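Local coordinates for sugar ABC transporter substrate-binding protein, BlMnBP1 (Bifidobacterium animalis subsp. lactis ATCC 27673, PDB 6I5R), which binds manno-oligosaccharides such as mannobiose and probably delivers them to an ABC transporter for uptake, at residues Lys129-Lys134 with Gly138-Ile143. Residues are numbered along the deposited sequence; the frame is centred on the assembly and turned at random.
Sequences KLADEK and GQTYGI
Two successive backbone N-H groups, those of Tyr141 and Gly142, converge on the carbonyl oxygen of Lys134. Tyr141 N donates almost in line with the carbonyl, 2.7 Å from Lys134 O, whereas Gly142 N lies in the carbonyl plane on a lone pair and makes a longer, more bent bond of 3.2 Å to the same oxygen. One acceptor taking two consecutive amides is the pattern of a classic beta bulge, consistent with the antiparallel pairing of strands 135-136 and 139-155 across a tight turn. Packing is tight here: Lys134 CB sits 3.6 Å from Gly142 N, and a side chain on Gly142 would run into it, so glycine suits the place. The lysine chain then bends at chi2 (-74°) and carries its amine away from 138-143.

Beside this, Thr140 OG1 donates to Ala131 O at 2.7 Å, approaching from above the carbonyl plane, while Thr140 CG2 rests 3.3 Å from that oxygen. A valine in place of Thr140 would probably leave Ala131 O without this donor and Thr121 OG1 without its mate. The methyl of Ala131, with CB 4.1 Å from Thr140 OG1, is small enough to fit beside it, which suits alanine here. Toward Leu130 the fit is looser, and a water accepts from Lys134 N and lies 2.7 Å from both Leu130 O and Gly142 O, with more acceptors in reach than it has protons.

Glu133 OE2 accepts from Gly319 N of strand 314-325. Met124 of helix 121-124 packs on both Ala131 and Thr140, while Ser322 of strand 314-325 touches Lys134, so the hairpin, itself part of the mixed sheet, has helix 121-124 against Ala131 and Thr140 and strand 314-325 beside Lys134.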
# COMPACT_ATOMS: atom_id res chain seq x y z
N LYS A 129 -8.90 -13.00 -3.81
CA LYS A 129 -8.64 -11.88 -4.70
C LYS A 129 -7.14 -11.60 -4.80
O LYS A 129 -6.35 -11.93 -3.91
CB LYS A 129 -9.36 -10.63 -4.18
CG LYS A 129 -10.84 -10.82 -4.01
CD LYS A 129 -11.54 -9.61 -3.41
CE LYS A 129 -12.91 -10.03 -2.89
NZ LYS A 129 -13.65 -8.96 -2.16
N LEU A 130 -6.75 -10.99 -5.91
CA LEU A 130 -5.39 -10.50 -6.10
C LEU A 130 -4.38 -11.64 -6.05
O LEU A 130 -3.26 -11.47 -5.57
CB LEU A 130 -5.06 -9.43 -5.07
CG LEU A 130 -6.06 -8.29 -5.08
CD1 LEU A 130 -5.84 -7.37 -3.88
CD2 LEU A 130 -5.93 -7.47 -6.37
N ALA A 131 -4.77 -12.81 -6.57
CA ALA A 131 -3.92 -13.98 -6.48
C ALA A 131 -2.66 -13.85 -7.30
O ALA A 131 -1.67 -14.50 -6.97
CB ALA A 131 -4.69 -15.24 -6.93
N ASP A 132 -2.65 -13.01 -8.32
CA ASP A 132 -1.48 -12.87 -9.19
C ASP A 132 -0.62 -11.68 -8.81
O ASP A 132 0.34 -11.37 -9.53
CB ASP A 132 -1.94 -12.75 -10.65
CG ASP A 132 -2.71 -11.48 -10.92
OD1 ASP A 132 -2.86 -10.66 -10.00
OD2 ASP A 132 -3.20 -11.29 -12.06
N GLU A 133 -0.94 -10.99 -7.71
CA GLU A 133 -0.17 -9.83 -7.30
C GLU A 133 1.21 -10.25 -6.79
O GLU A 133 2.23 -9.68 -7.18
CB GLU A 133 -0.96 -9.04 -6.25
CG GLU A 133 -0.33 -7.77 -5.78
CD GLU A 133 -1.17 -7.10 -4.70
OE1 GLU A 133 -1.18 -7.62 -3.58
OE2 GLU A 133 -1.84 -6.07 -4.96
N LYS A 134 1.24 -11.25 -5.91
CA LYS A 134 2.51 -11.80 -5.41
C LYS A 134 2.65 -13.23 -5.93
O LYS A 134 2.50 -14.19 -5.19
CB LYS A 134 2.56 -11.76 -3.90
CG LYS A 134 2.22 -10.40 -3.32
CD LYS A 134 3.35 -9.40 -3.51
CE LYS A 134 3.11 -8.14 -2.72
NZ LYS A 134 4.17 -7.15 -2.96
N GLY A 138 3.76 -18.92 -12.28
CA GLY A 138 2.48 -19.60 -12.12
C GLY A 138 2.11 -20.02 -10.71
O GLY A 138 1.12 -20.75 -10.52
N GLN A 139 2.87 -19.60 -9.71
CA GLN A 139 2.58 -19.91 -8.32
C GLN A 139 2.36 -18.60 -7.57
O GLN A 139 3.04 -17.60 -7.84
CB GLN A 139 3.70 -20.69 -7.68
CG GLN A 139 3.98 -22.05 -8.26
CD GLN A 139 2.95 -23.11 -7.86
OE1 GLN A 139 2.55 -23.19 -6.71
NE2 GLN A 139 2.53 -23.94 -8.83
N THR A 140 1.43 -18.63 -6.63
CA THR A 140 1.17 -17.52 -5.71
C THR A 140 1.95 -17.69 -4.41
O THR A 140 1.84 -18.73 -3.73
CB THR A 140 -0.33 -17.44 -5.44
OG1 THR A 140 -1.03 -17.15 -6.67
CG2 THR A 140 -0.63 -16.37 -4.43
N TYR A 141 2.74 -16.67 -4.05
CA TYR A 141 3.59 -16.68 -2.87
C TYR A 141 3.16 -15.71 -1.78
O TYR A 141 3.72 -15.74 -0.67
CB TYR A 141 5.04 -16.37 -3.28
CG TYR A 141 5.64 -17.39 -4.17
CD1 TYR A 141 5.56 -17.29 -5.57
CD2 TYR A 141 6.32 -18.48 -3.63
CE1 TYR A 141 6.14 -18.24 -6.37
CE2 TYR A 141 6.86 -19.43 -4.42
CZ TYR A 141 6.80 -19.31 -5.79
OH TYR A 141 7.38 -20.30 -6.57
N GLY A 142 2.20 -14.84 -2.05
CA GLY A 142 1.68 -13.95 -1.03
C GLY A 142 0.18 -13.79 -1.17
O GLY A 142 -0.38 -13.83 -2.27
N ILE A 143 -0.48 -13.61 -0.02
CA ILE A 143 -1.90 -13.31 0.06
C ILE A 143 -2.04 -11.95 0.74
O ILE A 143 -1.47 -11.72 1.81
CB ILE A 143 -2.66 -14.38 0.85
CG1 ILE A 143 -2.42 -15.77 0.24
CG2 ILE A 143 -4.15 -14.05 0.92
CD1 ILE A 143 -3.28 -16.89 0.83
O HOH W 1 -1.03 -12.29 -4.38